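Local coordinates for protein tyrosine--tRNA ligase (Aeropyrum pernix, PDB 2CYA) that probably catalyses the ATP-dependent attachment of tyrosine to its cognate tRNA in two steps, by way of a tyrosyl-adenylate intermediate, at residues A[43-48]-A[239-244]; A[237-240]-A[246-249]; A[71-76]-A[97-102]; A[79-84]-A[163-168]. One frame throughout, in Å; residues are numbered along the deposited sequence.

Interaction 1: A[43-48]-A[239-244]; sequences EPSGVA and MSKSKP. With SO4 (sulfate ion), chain C.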
loop_
_atom_site.group_PDB
_atom_site.type_symbol
_atom_site.label_atom_id
_atom_site.label_comp_id
_atom_site.label_asym_id
_atom_site.label_seq_id
_atom_site.Cartn_x
_atom_site.Cartn_y
_atom_site.Cartn_z
ATOM N N GLU A 43 -4.193 17.211 5.433
ATOM C CA GLU A 43 -5.322 16.391 5.841
ATOM C C GLU A 43 -6.500 17.296 6.217
ATOM O O GLU A 43 -6.364 18.158 7.090
ATOM C CB GLU A 43 -4.961 15.536 7.073
ATOM C CG GLU A 43 -3.956 14.402 6.851
ATOM C CD GLU A 43 -3.569 13.712 8.162
ATOM O OE1 GLU A 43 -4.435 13.530 9.041
ATOM O OE2 GLU A 43 -2.393 13.344 8.323
ATOM N N PRO A 44 -7.656 17.140 5.544
ATOM C CA PRO A 44 -8.800 17.986 5.909
ATOM C C PRO A 44 -9.344 17.271 7.147
ATOM O O PRO A 44 -10.241 16.416 7.064
ATOM C CB PRO A 44 -9.735 17.863 4.700
ATOM C CG PRO A 44 -8.810 17.411 3.552
ATOM C CD PRO A 44 -7.888 16.446 4.260
ATOM N N SER A 45 -8.771 17.608 8.292
ATOM C CA SER A 45 -9.092 16.945 9.539
ATOM C C SER A 45 -10.017 17.655 10.514
ATOM O O SER A 45 -10.176 17.192 11.649
ATOM C CB SER A 45 -7.788 16.626 10.253
ATOM O OG SER A 45 -7.074 17.831 10.469
ATOM N N GLY A 46 -10.619 18.762 10.091
ATOM C CA GLY A 46 -11.505 19.494 10.980
ATOM C C GLY A 46 -11.657 20.937 10.528
ATOM O O GLY A 46 -11.288 21.282 9.411
ATOM N N VAL A 47 -12.192 21.790 11.391
ATOM C CA VAL A 47 -12.361 23.187 11.022
ATOM C C VAL A 47 -10.993 23.868 10.991
ATOM O O VAL A 47 -10.184 23.720 11.908
ATOM C CB VAL A 47 -13.270 23.929 12.029
ATOM C CG1 VAL A 47 -13.520 25.362 11.546
ATOM C CG2 VAL A 47 -14.592 23.175 12.197
ATOM N N ALA A 48 -10.734 24.611 9.924
ATOM C CA ALA A 48 -9.469 25.306 9.806
ATOM C C ALA A 48 -9.226 26.273 10.975
ATOM O O ALA A 48 -10.126 26.997 11.396
ATOM C CB ALA A 48 -9.426 26.063 8.502
ATOM N N MET A 239 -0.773 23.682 17.365
ATOM C CA MET A 239 -2.136 24.185 17.483
ATOM C C MET A 239 -3.011 23.228 16.667
ATOM O O MET A 239 -2.720 22.952 15.503
ATOM C CB MET A 239 -2.241 25.612 16.921
ATOM C CG MET A 239 -3.578 26.290 17.218
ATOM S SD MET A 239 -3.879 27.893 16.392
ATOM C CE MET A 239 -3.412 29.039 17.684
ATOM N N SER A 240 -4.065 22.703 17.279
ATOM C CA SER A 240 -4.954 21.778 16.582
ATOM C C SER A 240 -6.330 21.755 17.231
ATOM O O SER A 240 -6.530 22.344 18.295
ATOM C CB SER A 240 -4.355 20.362 16.574
ATOM O OG SER A 240 -4.248 19.827 17.882
ATOM N N LYS A 241 -7.271 21.065 16.591
ATOM C CA LYS A 241 -8.642 20.966 17.092
ATOM C C LYS A 241 -8.815 20.153 18.390
ATOM O O LYS A 241 -9.930 20.041 18.905
ATOM C CB LYS A 241 -9.553 20.386 15.999
ATOM C CG LYS A 241 -9.706 21.272 14.761
ATOM C CD LYS A 241 -8.502 21.209 13.833
ATOM C CE LYS A 241 -8.416 19.849 13.156
ATOM N NZ LYS A 241 -7.247 19.738 12.250
ATOM N N SER A 242 -7.717 19.605 18.916
ATOM C CA SER A 242 -7.741 18.803 20.150
ATOM C C SER A 242 -8.443 19.518 21.315
ATOM O O SER A 242 -9.517 19.100 21.754
ATOM C CB SER A 242 -6.309 18.438 20.567
ATOM O OG SER A 242 -5.613 17.776 19.521
ATOM N N LYS A 243 -7.815 20.581 21.821
ATOM C CA LYS A 243 -8.368 21.380 22.919
ATOM C C LYS A 243 -8.775 22.734 22.338
ATOM O O LYS A 243 -7.938 23.625 22.161
ATOM C CB LYS A 243 -7.321 21.589 24.018
ATOM C CG LYS A 243 -6.910 20.326 24.771
ATOM C CD LYS A 243 -5.790 20.625 25.764
ATOM C CE LYS A 243 -6.186 21.744 26.725
ATOM N NZ LYS A 243 -5.040 22.219 27.547
ATOM N N PRO A 244 -10.074 22.902 22.040
ATOM C CA PRO A 244 -10.626 24.133 21.469
ATOM C C PRO A 244 -10.007 25.424 21.972
ATOM O O PRO A 244 -9.705 26.308 21.179
ATOM C CB PRO A 244 -12.108 24.032 21.807
ATOM C CG PRO A 244 -12.357 22.560 21.692
ATOM C CD PRO A 244 -11.160 21.978 22.423
HETATM S S SO4 C . -3.763 20.073 12.484
HETATM O O1 SO4 C . -2.520 20.882 12.860
HETATM O O2 SO4 C . -3.483 19.416 11.134
HETATM O O3 SO4 C . -3.889 19.027 13.436
HETATM O O4 SO4 C . -4.765 21.045 12.222
#
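Gly46 and Lys241 mark the closest approach of two loops, with CA atoms 6.9 Å apart, and the lysine side chain makes the contacts across the gap. It leaves its backbone beside the N (chi1 -65°), then folds at its next two torsions (chi2 77°, chi3 70°). The methylenes therefore lie along residues 45-47: Lys241 CD rests 3.6 Å from Val47 O, and Lys241 CE sits 3.8 Å from Gly46 CA. Gly46 has no side chain, and the space a CB would occupy is taken by that CE. At the end of the chain, Lys241 NZ donates to Ser45 OG at 2.6 Å and to O4 of a bound sulfate at 2.8 Å. Ser45 OG also makes a weak 3.5 Å bond to Glu43 O, and Ser240 CB comes to 3.4 Å of sulfate O3. The sulfate is gripped by Lys241, by His49 NE2 and by Trp52 NE1 of helix 51-64. Replacing Lys241 by an alanine would probably leave Ser45 OG and the sulfate without the amino group that joins them, and would open a gap over Gly46. The arrangement is consistent with the ATP site of class I synthetases, where the KMSKS loop faces the HIGH-type signature that here includes His49; the sulfate is consistent with a phosphate position.

Interaction 2: A[237-240]-A[246-249]; sequences VKMS and TAVF
Met239 and Ala247 are the nearest pair here, their CA atoms 5.4 Å apart in two irregular loop segments separated by five residues, and the contact rests on packing, since the segments share no hydrogen bond. Going along 237-240, the first residue to engage is Met239. Its CG lies opposite the backbone N (chi1 -170°) and SD continues the extended line, which carries the chain alongside residues 246-248 until it bends at the last torsion (chi3 -97°). Met239 CG presses on Ala247 CB at 3.3 Å, tighter than usual for two carbons, and also stands 3.6 Å from Thr246 O. Farther out, Met239 SD lies 3.8 Å from Val248 N. Met239 CE lies over the Ala247-Val248 backbone, likewise 3.8 Å from Val248 N, with Val248 CG2 a looser 4.5 Å away. An alanine in place of Met239 is likely to open a gap beside Ala247 and Val248 and take away most of the apolar contact. Ser240 comes next and contributes its backbone: Ser240 O lies 3.4 Å from Ala247 CB. Its hydroxyl is occupied by Ser242 OG instead, just as Thr246 OG1 is paired with Lys243 O. Beyond the pair, the main chain of Met239 bonds to Ile214 and that of Val248 to Ile50. Together these contacts shape the KMSKS loop of a class I synthetase, here folded back on the segment that follows it.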
loop_
_atom_site.group_PDB
_atom_site.type_symbol
_atom_site.label_atom_id
_atom_site.label_comp_id
_atom_site.label_asym_id
_atom_site.label_seq_id
_atom_site.Cartn_x
_atom_site.Cartn_y
_atom_site.Cartn_z
ATOM N N VAL A 237 3.809 21.468 21.666
ATOM C CA VAL A 237 2.463 21.080 21.261
ATOM C C VAL A 237 1.956 22.018 20.165
ATOM O O VAL A 237 1.907 23.236 20.349
ATOM C CB VAL A 237 1.483 21.127 22.462
ATOM C CG1 VAL A 237 0.108 20.639 22.032
ATOM C CG2 VAL A 237 2.016 20.277 23.607
ATOM N N LYS A 238 1.583 21.439 19.027
ATOM C CA LYS A 238 1.082 22.201 17.884
ATOM C C LYS A 238 -0.353 22.668 18.115
ATOM O O LYS A 238 -1.064 22.124 18.962
ATOM C CB LYS A 238 1.122 21.332 16.621
ATOM C CG LYS A 238 2.452 20.621 16.389
ATOM C CD LYS A 238 2.406 19.719 15.158
ATOM C CE LYS A 238 3.714 18.955 14.986
ATOM N NZ LYS A 238 4.895 19.865 14.915
ATOM N N MET A 239 -0.773 23.682 17.365
ATOM C CA MET A 239 -2.136 24.185 17.483
ATOM C C MET A 239 -3.011 23.228 16.667
ATOM O O MET A 239 -2.720 22.952 15.503
ATOM C CB MET A 239 -2.241 25.612 16.921
ATOM C CG MET A 239 -3.578 26.290 17.218
ATOM S SD MET A 239 -3.879 27.893 16.392
ATOM C CE MET A 239 -3.412 29.039 17.684
ATOM N N SER A 240 -4.065 22.703 17.279
ATOM C CA SER A 240 -4.954 21.778 16.582
ATOM C C SER A 240 -6.330 21.755 17.231
ATOM O O SER A 240 -6.530 22.344 18.295
ATOM C CB SER A 240 -4.355 20.362 16.574
ATOM O OG SER A 240 -4.248 19.827 17.882
ATOM N N THR A 246 -7.088 26.012 23.023
ATOM C CA THR A 246 -5.680 26.194 22.683
ATOM C C THR A 246 -5.474 26.519 21.210
ATOM O O THR A 246 -4.335 26.622 20.746
ATOM C CB THR A 246 -4.857 24.941 22.991
ATOM O OG1 THR A 246 -5.282 23.866 22.136
ATOM C CG2 THR A 246 -5.022 24.559 24.455
ATOM N N ALA A 247 -6.578 26.660 20.477
ATOM C CA ALA A 247 -6.512 26.975 19.059
ATOM C C ALA A 247 -7.597 27.970 18.652
ATOM O O ALA A 247 -8.735 27.904 19.121
ATOM C CB ALA A 247 -6.645 25.702 18.243
ATOM N N VAL A 248 -7.244 28.891 17.768
ATOM C CA VAL A 248 -8.198 29.869 17.293
ATOM C C VAL A 248 -8.712 29.396 15.938
ATOM O O VAL A 248 -7.943 29.283 14.983
ATOM C CB VAL A 248 -7.536 31.256 17.154
ATOM C CG1 VAL A 248 -8.552 32.282 16.663
ATOM C CG2 VAL A 248 -6.961 31.676 18.508
ATOM N N PHE A 249 -10.002 29.090 15.853
ATOM C CA PHE A 249 -10.565 28.637 14.577
ATOM C C PHE A 249 -11.011 29.831 13.736
ATOM O O PHE A 249 -11.304 30.902 14.278
ATOM C CB PHE A 249 -11.746 27.694 14.810
ATOM C CG PHE A 249 -11.389 26.477 15.601
ATOM C CD1 PHE A 249 -11.598 26.438 16.970
ATOM C CD2 PHE A 249 -10.788 25.384 14.980
ATOM C CE1 PHE A 249 -11.209 25.321 17.721
ATOM C CE2 PHE A 249 -10.393 24.263 15.720
ATOM C CZ PHE A 249 -10.604 24.233 17.091
#

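Interaction 3: A[71-76]-A[97-102]; sequences VLEATW and IVRRVM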
loop_
_atom_site.group_PDB
_atom_site.type_symbol
_atom_site.label_atom_id
_atom_site.label_comp_id
_atom_site.label_asym_id
_atom_site.label_seq_id
_atom_site.Cartn_x
_atom_site.Cartn_y
_atom_site.Cartn_z
ATOM N N VAL A 71 -3.139 21.987 -4.749
ATOM C CA VAL A 71 -3.362 21.729 -3.340
ATOM C C VAL A 71 -3.962 20.320 -3.350
ATOM O O VAL A 71 -4.958 20.063 -4.035
ATOM C CB VAL A 71 -4.365 22.723 -2.678
ATOM C CG1 VAL A 71 -4.727 22.222 -1.273
ATOM C CG2 VAL A 71 -3.735 24.144 -2.553
ATOM N N LEU A 72 -3.337 19.393 -2.639
ATOM C CA LEU A 72 -3.884 18.037 -2.594
ATOM C C LEU A 72 -4.727 17.871 -1.337
ATOM O O LEU A 72 -4.208 17.937 -0.227
ATOM C CB LEU A 72 -2.773 16.971 -2.583
ATOM C CG LEU A 72 -3.350 15.547 -2.434
ATOM C CD1 LEU A 72 -4.068 15.181 -3.741
ATOM C CD2 LEU A 72 -2.235 14.496 -2.107
ATOM N N GLU A 73 -6.026 17.672 -1.507
ATOM C CA GLU A 73 -6.893 17.455 -0.353
ATOM C C GLU A 73 -6.638 15.989 -0.050
ATOM O O GLU A 73 -7.226 15.116 -0.674
ATOM C CB GLU A 73 -8.350 17.736 -0.750
ATOM C CG GLU A 73 -8.485 19.195 -1.197
ATOM C CD GLU A 73 -9.798 19.547 -1.845
ATOM O OE1 GLU A 73 -10.489 18.634 -2.356
ATOM O OE2 GLU A 73 -10.129 20.762 -1.866
ATOM N N ALA A 74 -5.728 15.739 0.893
ATOM C CA ALA A 74 -5.298 14.386 1.259
ATOM C C ALA A 74 -6.325 13.640 2.090
ATOM O O ALA A 74 -6.068 13.292 3.249
ATOM C CB ALA A 74 -3.981 14.463 2.005
ATOM N N THR A 75 -7.478 13.383 1.482
ATOM C CA THR A 75 -8.575 12.730 2.172
ATOM C C THR A 75 -8.279 11.312 2.628
ATOM O O THR A 75 -8.671 10.933 3.731
ATOM C CB THR A 75 -9.849 12.722 1.306
ATOM O OG1 THR A 75 -9.621 11.952 0.123
ATOM C CG2 THR A 75 -10.242 14.167 0.917
ATOM N N TRP A 76 -7.584 10.534 1.800
ATOM C CA TRP A 76 -7.261 9.164 2.179
ATOM C C TRP A 76 -6.270 9.157 3.346
ATOM O O TRP A 76 -6.325 8.299 4.226
ATOM C CB TRP A 76 -6.715 8.389 0.964
ATOM C CG TRP A 76 -7.819 7.954 0.035
ATOM C CD1 TRP A 76 -8.907 8.689 -0.349
ATOM C CD2 TRP A 76 -7.947 6.682 -0.617
ATOM N NE1 TRP A 76 -9.703 7.954 -1.201
ATOM C CE2 TRP A 76 -9.138 6.717 -1.376
ATOM C CE3 TRP A 76 -7.171 5.515 -0.630
ATOM C CZ2 TRP A 76 -9.572 5.629 -2.138
ATOM C CZ3 TRP A 76 -7.604 4.428 -1.394
ATOM C CH2 TRP A 76 -8.790 4.497 -2.135
ATOM N N ILE A 97 -14.498 23.787 3.002
ATOM C CA ILE A 97 -14.342 24.958 3.848
ATOM C C ILE A 97 -12.945 25.561 3.659
ATOM O O ILE A 97 -12.791 26.778 3.558
ATOM C CB ILE A 97 -14.593 24.590 5.319
ATOM C CG1 ILE A 97 -16.072 24.218 5.489
ATOM C CG2 ILE A 97 -14.255 25.769 6.235
ATOM C CD1 ILE A 97 -16.453 23.750 6.887
ATOM N N VAL A 98 -11.927 24.715 3.594
ATOM C CA VAL A 98 -10.572 25.191 3.380
ATOM C C VAL A 98 -10.497 26.000 2.077
ATOM O O VAL A 98 -9.855 27.051 2.045
ATOM C CB VAL A 98 -9.570 23.993 3.362
ATOM C CG1 VAL A 98 -8.222 24.402 2.739
ATOM C CG2 VAL A 98 -9.365 23.494 4.816
ATOM N N ARG A 99 -11.150 25.538 1.005
ATOM C CA ARG A 99 -11.096 26.300 -0.245
ATOM C C ARG A 99 -11.683 27.696 -0.067
ATOM O O ARG A 99 -11.149 28.676 -0.596
ATOM C CB ARG A 99 -11.851 25.607 -1.381
ATOM C CG ARG A 99 -11.105 24.466 -2.010
ATOM C CD ARG A 99 -11.853 23.878 -3.196
ATOM N NE ARG A 99 -12.065 22.448 -2.984
ATOM C CZ ARG A 99 -13.256 21.864 -2.876
ATOM N NH1 ARG A 99 -14.374 22.579 -2.973
ATOM N NH2 ARG A 99 -13.329 20.565 -2.623
ATOM N N ARG A 100 -12.787 27.770 0.668
ATOM C CA ARG A 100 -13.454 29.043 0.900
ATOM C C ARG A 100 -12.599 29.940 1.769
ATOM O O ARG A 100 -12.538 31.147 1.553
ATOM C CB ARG A 100 -14.817 28.822 1.564
ATOM C CG ARG A 100 -15.593 30.102 1.870
ATOM C CD ARG A 100 -15.788 30.958 0.634
ATOM N NE ARG A 100 -16.423 30.207 -0.444
ATOM C CZ ARG A 100 -17.675 29.774 -0.411
ATOM N NH1 ARG A 100 -18.434 30.026 0.650
ATOM N NH2 ARG A 100 -18.162 29.067 -1.426
ATOM N N VAL A 101 -11.950 29.344 2.761
ATOM C CA VAL A 101 -11.091 30.097 3.657
ATOM C C VAL A 101 -9.909 30.661 2.878
ATOM O O VAL A 101 -9.539 31.824 3.061
ATOM C CB VAL A 101 -10.544 29.207 4.789
ATOM C CG1 VAL A 101 -9.403 29.936 5.517
ATOM C CG2 VAL A 101 -11.676 28.844 5.781
ATOM N N MET A 102 -9.310 29.844 2.013
ATOM C CA MET A 102 -8.163 30.301 1.242
ATOM C C MET A 102 -8.504 31.500 0.366
ATOM O O MET A 102 -7.732 32.448 0.284
ATOM C CB MET A 102 -7.587 29.167 0.383
ATOM C CG MET A 102 -6.843 28.124 1.202
ATOM S SD MET A 102 -6.288 26.728 0.216
ATOM C CE MET A 102 -4.876 27.467 -0.718
#
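Val71 and Glu73 of strand 68-73 face Met102 and Arg99 of helix 88-104 in a beta-alpha-beta crossover of the Rossmann-type catalytic domain: after strand 68-73 the chain passes through helices 75-80 and 88-104 and then enters strand 113-116, parallel to and next to strand 68-73. The backbones stay well apart, with Glu73 CA 9.3 Å from Val98 CA, so side chains alone close the space. Residues 71 and 73, two apart on the strand, both point their CB atoms at the helix, while 99 and 102 are nearly one turn apart on it.

The apolar part is a single meeting, tip to tip, of Val71 CG2 and Met102 CE at 4.0 Å. Phe114 of strand 113-116 touches all four of these side chains, and Met56 of helix 51-64 packs on Met102, so the meeting belongs to a wider hydrophobic layer.

The polar part is a salt bridge between a buried glutamate and a partly exposed arginine. Glu73 reaches out as an extended chain, Arg99 bends at its third torsion (chi3 -124°), and the two side chains cross at about a right angle. Arg99 NH2 adds two weak bonds, 3.4 Å to Glu73 OE1 and 3.3 Å to Glu73 OE2; the carboxylate and guanidinium planes are 34° apart, so the pairing is not a flat, symmetric one. The strong bond is the one from Arg99 NE to Glu73 OE2 at 2.8 Å, which takes the syn lone pair of OE2 and brings that oxygen 17° out of the guanidinium plane.

Interaction 4: A[79-84]-A[163-168]; sequences YINDKL and LIYPLM
Tyr165, predicted to line the tyrosine-binding pocket, is braced by Ile80 and Asn81, where helix 75-80 ends. The helix stops in a Schellman motif with Asp82 as its C-prime residue, and this turn presents Asn81 to helix 161-175; the nearest backbone pair is Ile80 CA and Tyr165 CA, 7.2 Å apart.

The tyrosine swings out from its helix with CG opposite the backbone N (chi1 -173°), which sends the ring across to the end of helix 75-80. Ile80 CG2 meets the ring at its edge, 4.0 Å from Tyr165 CD1. The other branch of the isoleucine turns to the next helical turn, where Ile80 CD1 lies 4.0 Å from Met168 SD. Asn81 approaches the ring obliquely: Asn81 ND2 is 3.2 Å from Tyr165 CE1 and 3.9 Å from Tyr165 CZ, with amide and ring planes 30° apart and the side chains crossing at about a right angle.

His77 meets the tyrosine ring edge-to-face. From the second subunit, Ile131 packs on Ile80, and Lys135 of the same subunit forms a salt bridge with Asp82 OD1 and a hydrogen bond with Ile80 O.

Lys162 NZ bonds to Asn81 OD1, and Asn81 ND2 bonds to Glu43 OE1; held at both ends, the amide is fixed in its rotation, which sets ND2 obliquely near Tyr165 CE1. Tyr165 OH probably shares this carboxylate through Glu43 OE2, though the length of that pairing is doubtful, and this would hold the ring from its phenol end too.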
loop_
_atom_site.group_PDB
_atom_site.type_symbol
_atom_site.label_atom_id
_atom_site.label_comp_id
_atom_site.label_asym_id
_atom_site.label_seq_id
_atom_site.Cartn_x
_atom_site.Cartn_y
_atom_site.Cartn_z
ATOM N N TYR A 79 -8.164 9.788 6.428
ATOM C CA TYR A 79 -8.865 8.567 6.805
ATOM C C TYR A 79 -7.881 7.658 7.536
ATOM O O TYR A 79 -8.187 7.121 8.588
ATOM C CB TYR A 79 -9.396 7.842 5.578
ATOM C CG TYR A 79 -10.110 6.544 5.911
ATOM C CD1 TYR A 79 -11.409 6.543 6.417
ATOM C CD2 TYR A 79 -9.489 5.319 5.702
ATOM C CE1 TYR A 79 -12.070 5.348 6.699
ATOM C CE2 TYR A 79 -10.143 4.119 5.979
ATOM C CZ TYR A 79 -11.429 4.139 6.473
ATOM O OH TYR A 79 -12.083 2.945 6.705
ATOM N N ILE A 80 -6.689 7.498 6.981
ATOM C CA ILE A 80 -5.705 6.641 7.624
ATOM C C ILE A 80 -5.475 7.068 9.068
ATOM O O ILE A 80 -5.347 6.219 9.948
ATOM C CB ILE A 80 -4.382 6.614 6.832
ATOM C CG1 ILE A 80 -4.607 5.826 5.531
ATOM C CG2 ILE A 80 -3.271 5.983 7.668
ATOM C CD1 ILE A 80 -3.422 5.821 4.596
ATOM N N ASN A 81 -5.450 8.379 9.319
ATOM C CA ASN A 81 -5.268 8.877 10.682
ATOM C C ASN A 81 -6.588 8.990 11.453
ATOM O O ASN A 81 -6.650 9.642 12.493
ATOM C CB ASN A 81 -4.578 10.244 10.673
ATOM C CG ASN A 81 -3.088 10.138 10.475
ATOM O OD1 ASN A 81 -2.471 9.153 10.878
ATOM N ND2 ASN A 81 -2.494 11.158 9.871
ATOM N N ASP A 82 -7.642 8.371 10.934
ATOM C CA ASP A 82 -8.953 8.395 11.574
ATOM C C ASP A 82 -9.533 9.773 11.918
ATOM O O ASP A 82 -10.334 9.897 12.858
ATOM C CB ASP A 82 -8.925 7.531 12.836
ATOM C CG ASP A 82 -8.645 6.075 12.527
ATOM O OD1 ASP A 82 -9.397 5.489 11.711
ATOM O OD2 ASP A 82 -7.672 5.530 13.095
ATOM N N LYS A 83 -9.147 10.803 11.168
ATOM C CA LYS A 83 -9.673 12.136 11.429
ATOM C C LYS A 83 -11.179 12.123 11.203
ATOM O O LYS A 83 -11.663 11.436 10.311
ATOM C CB LYS A 83 -9.006 13.166 10.503
ATOM C CG LYS A 83 -7.512 13.320 10.748
ATOM C CD LYS A 83 -7.239 13.657 12.210
ATOM C CE LYS A 83 -5.759 13.627 12.521
ATOM N NZ LYS A 83 -4.978 14.426 11.515
ATOM N N LEU A 84 -11.916 12.881 12.015
ATOM C CA LEU A 84 -13.372 12.948 11.895
ATOM C C LEU A 84 -13.995 11.542 11.848
ATOM O O LEU A 84 -14.956 11.277 11.118
ATOM C CB LEU A 84 -13.750 13.775 10.652
ATOM C CG LEU A 84 -13.230 15.231 10.705
ATOM C CD1 LEU A 84 -13.449 15.933 9.367
ATOM C CD2 LEU A 84 -13.936 15.992 11.830
ATOM N N LEU A 163 2.565 2.793 7.877
ATOM C CA LEU A 163 3.737 2.685 7.018
ATOM C C LEU A 163 3.345 3.048 5.592
ATOM O O LEU A 163 4.161 3.537 4.819
ATOM C CB LEU A 163 4.318 1.268 7.044
ATOM C CG LEU A 163 5.447 1.012 8.053
ATOM C CD1 LEU A 163 4.949 1.231 9.483
ATOM C CD2 LEU A 163 5.959 -0.407 7.869
ATOM N N ILE A 164 2.091 2.812 5.242
ATOM C CA ILE A 164 1.625 3.139 3.902
ATOM C C ILE A 164 1.495 4.659 3.708
ATOM O O ILE A 164 1.749 5.171 2.620
ATOM C CB ILE A 164 0.266 2.452 3.621
ATOM C CG1 ILE A 164 0.474 0.937 3.518
ATOM C CG2 ILE A 164 -0.326 2.931 2.322
ATOM C CD1 ILE A 164 -0.806 0.172 3.172
ATOM N N TYR A 165 1.125 5.359 4.781
ATOM C CA TYR A 165 0.923 6.814 4.765
ATOM C C TYR A 165 2.070 7.520 4.037
ATOM O O TYR A 165 1.868 8.109 2.989
ATOM C CB TYR A 165 0.774 7.321 6.216
ATOM C CG TYR A 165 0.389 8.772 6.371
ATOM C CD1 TYR A 165 -0.885 9.129 6.784
ATOM C CD2 TYR A 165 1.315 9.795 6.120
ATOM C CE1 TYR A 165 -1.239 10.476 6.955
ATOM C CE2 TYR A 165 0.974 11.137 6.280
ATOM C CZ TYR A 165 -0.303 11.471 6.699
ATOM O OH TYR A 165 -0.648 12.800 6.848
ATOM N N PRO A 166 3.300 7.428 4.565
ATOM C CA PRO A 166 4.500 8.053 3.974
ATOM C C PRO A 166 4.734 7.617 2.527
ATOM O O PRO A 166 5.156 8.411 1.674
ATOM C CB PRO A 166 5.632 7.559 4.875
ATOM C CG PRO A 166 4.954 7.209 6.158
ATOM C CD PRO A 166 3.647 6.627 5.755
ATOM N N LEU A 167 4.501 6.337 2.265
ATOM C CA LEU A 167 4.680 5.780 0.932
ATOM C C LEU A 167 3.749 6.542 -0.017
ATOM O O LEU A 167 4.143 6.933 -1.112
ATOM C CB LEU A 167 4.335 4.281 0.944
ATOM C CG LEU A 167 5.438 3.206 1.032
ATOM C CD1 LEU A 167 6.695 3.750 1.658
ATOM C CD2 LEU A 167 4.900 1.973 1.804
ATOM N N MET A 168 2.520 6.764 0.426
ATOM C CA MET A 168 1.541 7.498 -0.372
ATOM C C MET A 168 1.916 8.975 -0.485
ATOM O O MET A 168 1.710 9.589 -1.529
ATOM C CB MET A 168 0.144 7.378 0.249
ATOM C CG MET A 168 -0.519 6.012 -0.018
ATOM S SD MET A 168 -2.086 5.868 0.841
ATOM C CE MET A 168 -3.057 7.165 -0.050
#

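Interactions 1 and 2 both involve the KMSKS loop: they share Met239 and Ser240, their centres lie about 7 Å apart, and Lys241 CG packs on Phe249 CE2 at 3.2 Å. The sulfate probably marks the ATP side; interaction 4 holds Tyr165, a predicted tyrosine-binding residue, its centre about 16 Å from that of interaction 1, and the two are joined by the salt bridge of Glu43 OE1 with Lys83 NZ at 2.7 Å. Interaction 3 belongs to the Rossmann core, reaching interaction 1 where Pro44 CD meets Ala74 O at 3.8 Å and interaction 4 where Trp76 CB meets Met168 CE at 4.0 Å. Interactions 2 and 4, with centres about 21 Å apart, do not touch.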